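Local coordinates for protein NAD-dependent epimerase/dehydratase (PDB 3GPI) that is of unknown function but, as a member of the NAD-dependent epimerase/dehydratase family with a Rossmann-type fold, probably binds a dinucleotide and may act as an oxidoreductase, at residues C11-L16 and I185-G190; I194-Q199 and L255-Q260. One frame throughout, in Å; residues are numbered along the deposited sequence.

Contact 1: C11-L16 and I185-G190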
ATOM      1  N   CYS A  11       4.346 -11.294  -0.971  1.00 22.10           N
ATOM      2  CA  CYS A  11       5.201 -11.167   0.203  1.00 21.80           C
ATOM      3  C   CYS A  11       6.339 -10.180   0.006  1.00 21.33           C
ATOM      4  O   CYS A  11       7.499 -10.432   0.366  1.00 21.64           O
ATOM      5  CB  CYS A  11       5.759 -12.523   0.623  1.00 21.41           C
ATOM      6  SG  CYS A  11       4.479 -13.680   1.181  1.00 23.76           S
ATOM      7  N   GLY A  12       6.004  -9.042  -0.580  1.00 21.90           N
ATOM      8  CA  GLY A  12       6.914  -7.914  -0.525  1.00 20.72           C
ATOM      9  C   GLY A  12       6.924  -7.290   0.860  1.00 20.07           C
ATOM     10  O   GLY A  12       6.450  -7.869   1.867  1.00 19.93           O
ATOM     11  N   ASP A  13       7.450  -6.086   0.951  1.00 18.92           N
ATOM     12  CA  ASP A  13       7.708  -5.538   2.279  1.00 19.03           C
ATOM     13  C   ASP A  13       6.416  -5.273   3.065  1.00 18.73           C
ATOM     14  O   ASP A  13       6.357  -5.460   4.282  1.00 18.66           O
ATOM     15  CB  ASP A  13       8.611  -4.308   2.238  1.00 21.14           C
ATOM     16  CG  ASP A  13       8.021  -3.114   1.437  1.00 23.85           C
ATOM     17  OD1 ASP A  13       7.001  -3.240   0.713  1.00 28.15           O
ATOM     18  OD2 ASP A  13       8.634  -2.027   1.569  1.00 29.12           O
ATOM     19  N   LEU A  14       5.378  -4.829   2.371  1.00 17.58           N
ATOM     20  CA  LEU A  14       4.123  -4.545   3.043  1.00 16.23           C
ATOM     21  C   LEU A  14       3.522  -5.840   3.573  1.00 16.00           C
ATOM     22  O   LEU A  14       3.126  -5.905   4.745  1.00 14.75           O
ATOM     23  CB  LEU A  14       3.160  -3.870   2.060  1.00 16.31           C
ATOM     24  CG  LEU A  14       1.748  -3.715   2.574  1.00 17.08           C
ATOM     25  CD1 LEU A  14       1.650  -2.799   3.751  1.00 18.68           C
ATOM     26  CD2 LEU A  14       0.809  -3.249   1.477  1.00 18.94           C
ATOM     27  N   GLY A  15       3.496  -6.875   2.734  1.00 15.90           N
ATOM     28  CA  GLY A  15       2.923  -8.166   3.166  1.00 16.22           C
ATOM     29  C   GLY A  15       3.702  -8.773   4.315  1.00 16.53           C
ATOM     30  O   GLY A  15       3.112  -9.380   5.203  1.00 17.30           O
ATOM     31  N   LEU A  16       5.022  -8.605   4.319  1.00 15.82           N
ATOM     32  CA  LEU A  16       5.834  -9.136   5.400  1.00 16.40           C
ATOM     33  C   LEU A  16       5.613  -8.418   6.704  1.00 16.53           C
ATOM     34  O   LEU A  16       5.516  -9.048   7.760  1.00 16.62           O
ATOM     35  CB  LEU A  16       7.319  -9.167   5.044  1.00 17.67           C
ATOM     36  CG  LEU A  16       7.643 -10.207   3.981  1.00 20.22           C
ATOM     37  CD1 LEU A  16       9.007  -9.972   3.318  1.00 23.04           C
ATOM     38  CD2 LEU A  16       7.614 -11.568   4.696  1.00 23.70           C
ATOM     39  N   ILE A 185       2.313   7.022   2.361  1.00 10.63           N
ATOM     40  CA  ILE A 185       1.936   6.234   3.518  1.00 12.35           C
ATOM     41  C   ILE A 185       3.173   5.450   3.909  1.00 11.95           C
ATOM     42  O   ILE A 185       3.824   4.837   3.087  1.00 12.38           O
ATOM     43  CB  ILE A 185       0.698   5.322   3.189  1.00 12.26           C
ATOM     44  CG1 ILE A 185       0.193   4.577   4.443  1.00 14.92           C
ATOM     45  CG2 ILE A 185       0.998   4.354   2.055  1.00 14.28           C
ATOM     46  CD1 ILE A 185      -0.568   5.488   5.472  1.00 15.88           C
ATOM     47  N   HIS A 186       3.483   5.441   5.202  1.00 12.01           N
ATOM     48  CA  HIS A 186       4.603   4.646   5.657  1.00 12.43           C
ATOM     49  C   HIS A 186       4.204   3.168   5.629  1.00 12.96           C
ATOM     50  O   HIS A 186       3.073   2.812   5.996  1.00 11.75           O
ATOM     51  CB  HIS A 186       4.923   5.041   7.099  1.00 12.99           C
ATOM     52  CG  HIS A 186       6.232   4.501   7.607  1.00 13.03           C
ATOM     53  ND1 HIS A 186       6.430   3.158   7.908  1.00 14.00           N
ATOM     54  CD2 HIS A 186       7.399   5.132   7.883  1.00 14.60           C
ATOM     55  CE1 HIS A 186       7.671   2.999   8.346  1.00 16.89           C
ATOM     56  NE2 HIS A 186       8.275   4.179   8.352  1.00 16.27           N
ATOM     57  N   ARG A 187       5.114   2.311   5.185  1.00 13.11           N
ATOM     58  CA  ARG A 187       4.884   0.860   5.182  1.00 13.94           C
ATOM     59  C   ARG A 187       4.235   0.364   6.470  1.00 12.58           C
ATOM     60  O   ARG A 187       3.309  -0.454   6.435  1.00 12.67           O
ATOM     61  CB  ARG A 187       6.206   0.127   4.972  1.00 14.45           C
ATOM     62  CG  ARG A 187       6.111  -1.407   4.977  1.00 16.34           C
ATOM     63  CD  ARG A 187       7.488  -2.007   5.351  1.00 18.01           C
ATOM     64  NE  ARG A 187       7.823  -1.814   6.758  1.00 19.08           N
ATOM     65  CZ  ARG A 187       8.955  -2.198   7.326  1.00 21.43           C
ATOM     66  NH1 ARG A 187       9.895  -2.786   6.601  1.00 23.99           N
ATOM     67  NH2 ARG A 187       9.165  -1.939   8.605  1.00 23.66           N
ATOM     68  N   ASP A 188       4.706   0.823   7.625  1.00 12.57           N
ATOM     69  CA  ASP A 188       4.185   0.279   8.872  1.00 13.58           C
ATOM     70  C   ASP A 188       2.769   0.749   9.154  1.00 12.76           C
ATOM     71  O   ASP A 188       1.995   0.034   9.782  1.00 13.95           O
ATOM     72  CB  ASP A 188       5.051   0.674  10.046  1.00 14.13           C
ATOM     73  CG  ASP A 188       6.428   0.028  10.030  1.00 16.35           C
ATOM     74  OD1 ASP A 188       6.749  -0.817   9.184  1.00 19.20           O
ATOM     75  OD2 ASP A 188       7.198   0.349  10.967  1.00 24.12           O
ATOM     76  N   ASP A 189       2.411   1.964   8.731  1.00 12.86           N
ATOM     77  CA  ASP A 189       1.009   2.360   8.832  1.00 12.09           C
ATOM     78  C   ASP A 189       0.112   1.614   7.868  1.00 12.73           C
ATOM     79  O   ASP A 189      -1.032   1.297   8.195  1.00 13.77           O
ATOM     80  CB  ASP A 189       0.860   3.882   8.599  1.00 13.34           C
ATOM     81  CG  ASP A 189       1.097   4.675   9.860  1.00 14.35           C
ATOM     82  OD1 ASP A 189       0.492   4.294  10.888  1.00 14.51           O
ATOM     83  OD2 ASP A 189       1.823   5.699   9.818  1.00 14.38           O
ATOM     84  N   GLY A 190       0.571   1.360   6.639  1.00 12.30           N
ATOM     85  CA  GLY A 190      -0.243   0.581   5.713  1.00 12.70           C
ATOM     86  C   GLY A 190      -0.517  -0.804   6.313  1.00 12.52           C
ATOM     87  O   GLY A 190      -1.652  -1.281   6.284  1.00 13.80           O
TER
HETATM   88  O   HOH W   1      10.622  -2.479   3.614  1.00 36.15           O
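Leu14 and Arg187 bring the two backbones to a CA to CA distance of 5.9 Å, each sitting in the first turn of a helix: Gly12 is the N-cap of helix 13-24 and His186 that of helix 187-201. Asp13 and Leu14 meet Arg187 and Gly190, and no direct hydrogen bond joins the segments. Arg187 leaves its backbone with CG trans to N (chi1 179°), laying its aliphatic part along the start of helix 13-24. Arg187 CD comes 3.8 Å from Asp13 O and 4.0 Å from Asp13 OD2. A bend about the CG-CD bond (chi3 72°) turns the guanidinium toward Asp188 of its own segment. There Arg187 NE (2.8 Å) and Arg187 NH2 (2.7 Å) both donate to Asp188 OD1, side-on and in the guanidinium plane; the NH2 bond uses the syn lone pair. These two bonds restrain the rotation of the guanidinium, whose plane stands 78° from the carboxylate of Asp13. Those two charged groups are linked through a water that accepts from Arg187 NH1 and lies in hydrogen-bonding reach of Asp13 OD2; the same oxygen has a direct salt bridge to Arg162. Deeper in, Leu14 CD1 packs 3.9 Å from Gly190 C and equally near Arg187 O; Gly190 has no side chain, and the leucine methyl lies directly against the helix backbone. Asp188 N donates to His186 ND1 in the ring plane, capping helix 187-201. Gly12 and Gly15 fit the GxGxxG pattern of Rossmann folds, whose first helix commonly points its N-terminal end at the dinucleotide pyrophosphate, a probable role here. Both helices pack beside strand 149-158: Leu14 rests on Phe154 and Arg187 on Ile157, while strand 181-186 pairs with this strand and leads directly into helix 187-201.

Contact 2: I194-Q199 and L255-Q260; sequences IAYLIQ and LASGYQ
Tyr196 carries this contact, reaching from helix 187-201 to the turn that follows helix 252-256. One hydrogen bond crosses between the segments: Tyr196 OH donates to the backbone carbonyl Ser257 O at 2.7 Å. The donor stands 26° from the carbonyl plane, with a C=O to donor angle of 134°, and the accepting oxygen lies near the plane of the tyrosine ring, at its edge. A second set of polar bonds shapes the turn itself. Ser257 OG accepts from Tyr259 N at 3.2 Å, an ST turn, and is also hydrogen-bonded to Leu254 O, so the hydroxyl joins the last turn of helix 252-256 to the chain leaving it. Between them Gly258 adopts a positive phi, and its carbonyl carbon lies 3.4 Å from Tyr196 OH. The van der Waals contacts are made mainly by the two tyrosines. CA of Tyr259 sits over one face of the Tyr196 ring, toward its rim, while Tyr259 CB touches Tyr196 CD2 at 3.8 Å. Both side chains extend with CG trans to N, but they slide past each other in opposite directions, which sets Tyr259 CD1 3.8 Å from Tyr196 CB. The aromatic pair is oblique, with ring centroids 5.7 Å apart and planes at 57°. Beyond it, Tyr259 meets Phe193 edge-to-face, and its hydroxyl is hydrogen-bonded to Asp189 OD1, about one turn before Phe193. Tyr196 thus works in two ways: its ring supplies an apolar surface for the backbone and CB of Tyr259, and its hydroxyl engages a main-chain carbonyl, a bond to a backbone whose path the Ser257 hydroxyl in turn shapes through the ST turn.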
ATOM      1  N   ILE A 194      -4.238  -2.212   7.895  1.00 11.89           N
ATOM      2  CA  ILE A 194      -4.889  -3.470   7.490  1.00 12.38           C
ATOM      3  C   ILE A 194      -5.100  -4.402   8.682  1.00 12.84           C
ATOM      4  O   ILE A 194      -6.189  -4.969   8.850  1.00 13.33           O
ATOM      5  CB  ILE A 194      -4.098  -4.210   6.421  1.00 13.61           C
ATOM      6  CG1 ILE A 194      -3.979  -3.329   5.174  1.00 14.60           C
ATOM      7  CG2 ILE A 194      -4.748  -5.556   6.113  1.00 13.37           C
ATOM      8  CD1 ILE A 194      -3.007  -3.861   4.153  1.00 16.04           C
ATOM      9  N   ALA A 195      -4.110  -4.503   9.574  1.00 12.87           N
ATOM     10  CA  ALA A 195      -4.299  -5.315  10.787  1.00 13.77           C
ATOM     11  C   ALA A 195      -5.403  -4.767  11.637  1.00 13.13           C
ATOM     12  O   ALA A 195      -6.184  -5.554  12.216  1.00 13.73           O
ATOM     13  CB  ALA A 195      -3.009  -5.412  11.603  1.00 13.01           C
ATOM     14  N   TYR A 196      -5.509  -3.444  11.716  1.00 12.72           N
ATOM     15  CA  TYR A 196      -6.586  -2.829  12.489  1.00 12.91           C
ATOM     16  C   TYR A 196      -7.945  -3.180  11.876  1.00 13.34           C
ATOM     17  O   TYR A 196      -8.902  -3.554  12.616  1.00 14.47           O
ATOM     18  CB  TYR A 196      -6.384  -1.317  12.555  1.00 13.02           C
ATOM     19  CG  TYR A 196      -7.492  -0.531  13.192  1.00 14.17           C
ATOM     20  CD1 TYR A 196      -7.605  -0.486  14.581  1.00 18.04           C
ATOM     21  CD2 TYR A 196      -8.381   0.220  12.414  1.00 16.22           C
ATOM     22  CE1 TYR A 196      -8.576   0.261  15.172  1.00 17.85           C
ATOM     23  CE2 TYR A 196      -9.401   0.973  13.023  1.00 16.05           C
ATOM     24  CZ  TYR A 196      -9.463   0.982  14.401  1.00 16.49           C
ATOM     25  OH  TYR A 196     -10.461   1.731  15.016  1.00 19.40           O
ATOM     26  N   LEU A 197      -8.044  -3.138  10.559  1.00 13.33           N
ATOM     27  CA  LEU A 197      -9.339  -3.451   9.930  1.00 13.67           C
ATOM     28  C   LEU A 197      -9.666  -4.917  10.151  1.00 15.17           C
ATOM     29  O   LEU A 197     -10.823  -5.281  10.278  1.00 16.21           O
ATOM     30  CB  LEU A 197      -9.325  -3.136   8.433  1.00 14.16           C
ATOM     31  CG  LEU A 197      -9.204  -1.658   8.096  1.00 14.57           C
ATOM     32  CD1 LEU A 197      -9.181  -1.524   6.589  1.00 17.28           C
ATOM     33  CD2 LEU A 197     -10.354  -0.836   8.717  1.00 15.32           C
ATOM     34  N   ILE A 198      -8.655  -5.774  10.201  1.00 15.31           N
ATOM     35  CA  ILE A 198      -8.879  -7.189  10.454  1.00 16.79           C
ATOM     36  C   ILE A 198      -9.379  -7.391  11.864  1.00 18.67           C
ATOM     37  O   ILE A 198     -10.289  -8.217  12.066  1.00 20.31           O
ATOM     38  CB  ILE A 198      -7.572  -7.993  10.128  1.00 14.87           C
ATOM     39  CG1 ILE A 198      -7.426  -8.122   8.602  1.00 14.44           C
ATOM     40  CG2 ILE A 198      -7.583  -9.415  10.790  1.00 16.96           C
ATOM     41  CD1 ILE A 198      -6.061  -8.615   8.169  1.00 14.68           C
ATOM     42  N   GLN A 199      -8.820  -6.662  12.833  1.00 19.08           N
ATOM     43  CA  GLN A 199      -9.286  -6.719  14.229  1.00 22.11           C
ATOM     44  C   GLN A 199     -10.721  -6.203  14.370  1.00 23.25           C
ATOM     45  O   GLN A 199     -11.495  -6.737  15.184  1.00 25.83           O
ATOM     46  CB  GLN A 199      -8.333  -5.963  15.143  1.00 22.98           C
ATOM     47  CG  GLN A 199      -8.719  -6.042  16.614  1.00 27.29           C
ATOM     48  CD  GLN A 199      -7.792  -5.240  17.493  1.00 31.41           C
ATOM     49  OE1 GLN A 199      -7.833  -4.004  17.492  1.00 32.00           O
ATOM     50  NE2 GLN A 199      -6.951  -5.935  18.258  1.00 33.17           N
ATOM     51  N   LEU A 255      -9.103   8.135   9.050  1.00 14.55           N
ATOM     52  CA  LEU A 255      -9.111   8.714  10.388  1.00 15.16           C
ATOM     53  C   LEU A 255     -10.439   8.378  11.101  1.00 14.80           C
ATOM     54  O   LEU A 255     -10.410   8.062  12.305  1.00 16.35           O
ATOM     55  CB  LEU A 255      -8.894  10.233  10.351  1.00 15.10           C
ATOM     56  CG  LEU A 255      -7.480  10.642   9.896  1.00 18.85           C
ATOM     57  CD1 LEU A 255      -7.337  12.124   9.868  1.00 21.15           C
ATOM     58  CD2 LEU A 255      -6.422  10.051  10.822  1.00 20.76           C
ATOM     59  N   ALA A 256     -11.551   8.426  10.372  1.00 15.60           N
ATOM     60  CA  ALA A 256     -12.882   8.159  10.973  1.00 16.20           C
ATOM     61  C   ALA A 256     -13.058   6.708  11.398  1.00 17.88           C
ATOM     62  O   ALA A 256     -13.943   6.396  12.205  1.00 18.63           O
ATOM     63  CB  ALA A 256     -14.000   8.595  10.018  1.00 17.72           C
ATOM     64  N   SER A 257     -12.194   5.813  10.924  1.00 17.16           N
ATOM     65  CA  SER A 257     -12.249   4.400  11.331  1.00 16.82           C
ATOM     66  C   SER A 257     -11.731   4.246  12.731  1.00 16.72           C
ATOM     67  O   SER A 257     -11.923   3.172  13.333  1.00 17.63           O
ATOM     68  CB  SER A 257     -11.389   3.507  10.415  1.00 16.94           C
ATOM     69  OG  SER A 257      -9.998   3.742  10.671  1.00 17.38           O
ATOM     70  N   GLY A 258     -11.039   5.266  13.246  1.00 15.51           N
ATOM     71  CA  GLY A 258     -10.437   5.199  14.573  1.00 15.55           C
ATOM     72  C   GLY A 258      -8.971   4.802  14.548  1.00 16.52           C
ATOM     73  O   GLY A 258      -8.323   4.820  15.594  1.00 18.27           O
ATOM     74  N   TYR A 259      -8.466   4.447  13.366  1.00 15.68           N
ATOM     75  CA  TYR A 259      -7.062   4.078  13.268  1.00 15.88           C
ATOM     76  C   TYR A 259      -6.184   5.278  13.604  1.00 15.83           C
ATOM     77  O   TYR A 259      -6.453   6.392  13.150  1.00 17.64           O
ATOM     78  CB  TYR A 259      -6.748   3.549  11.853  1.00 15.43           C
ATOM     79  CG  TYR A 259      -5.263   3.235  11.749  1.00 14.30           C
ATOM     80  CD1 TYR A 259      -4.736   2.119  12.400  1.00 15.66           C
ATOM     81  CD2 TYR A 259      -4.397   4.067  11.037  1.00 14.72           C
ATOM     82  CE1 TYR A 259      -3.374   1.819  12.370  1.00 14.10           C
ATOM     83  CE2 TYR A 259      -3.049   3.771  10.973  1.00 14.38           C
ATOM     84  CZ  TYR A 259      -2.541   2.681  11.662  1.00 14.38           C
ATOM     85  OH  TYR A 259      -1.208   2.407  11.665  1.00 15.72           O
ATOM     86  N   GLN A 260      -5.128   5.042  14.381  1.00 15.73           N
ATOM     87  CA  GLN A 260      -4.168   6.103  14.756  1.00 17.40           C
ATOM     88  C   GLN A 260      -2.853   5.926  14.015  1.00 15.38           C
ATOM     89  O   GLN A 260      -2.159   4.930  14.153  1.00 16.31           O
ATOM     90  CB  GLN A 260      -3.915   6.133  16.255  1.00 18.73           C
ATOM     91  CG  GLN A 260      -5.154   6.606  17.005  1.00 25.02           C
ATOM     92  CD  GLN A 260      -4.964   6.605  18.498  1.00 33.25           C
ATOM     93  OE1 GLN A 260      -4.671   5.571  19.096  1.00 37.34           O
ATOM     94  NE2 GLN A 260      -5.165   7.763  19.116  1.00 36.08           N
TER

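From the N terminus, strand 6-9 leads into helix 13-24, whose first turn meets its partner only much later in the sequence, after most strands of the Rossmann-type sheet. Contact 1 closes that long loop of 168 residues when strand 181-186 gives way to helix 187-201. Contact 2 opens later on the same helix and closes a shorter loop, of 55 residues, after helix 252-256. The two therefore follow in series and neither encloses the other. Helix 187-201 is their common element, joining helix 13-24 to the later turn. Their centres lie 15 Å apart, and the hydrogen bond between Asp189 OD1 and Tyr259 OH, at 2.7 Å, bridges them.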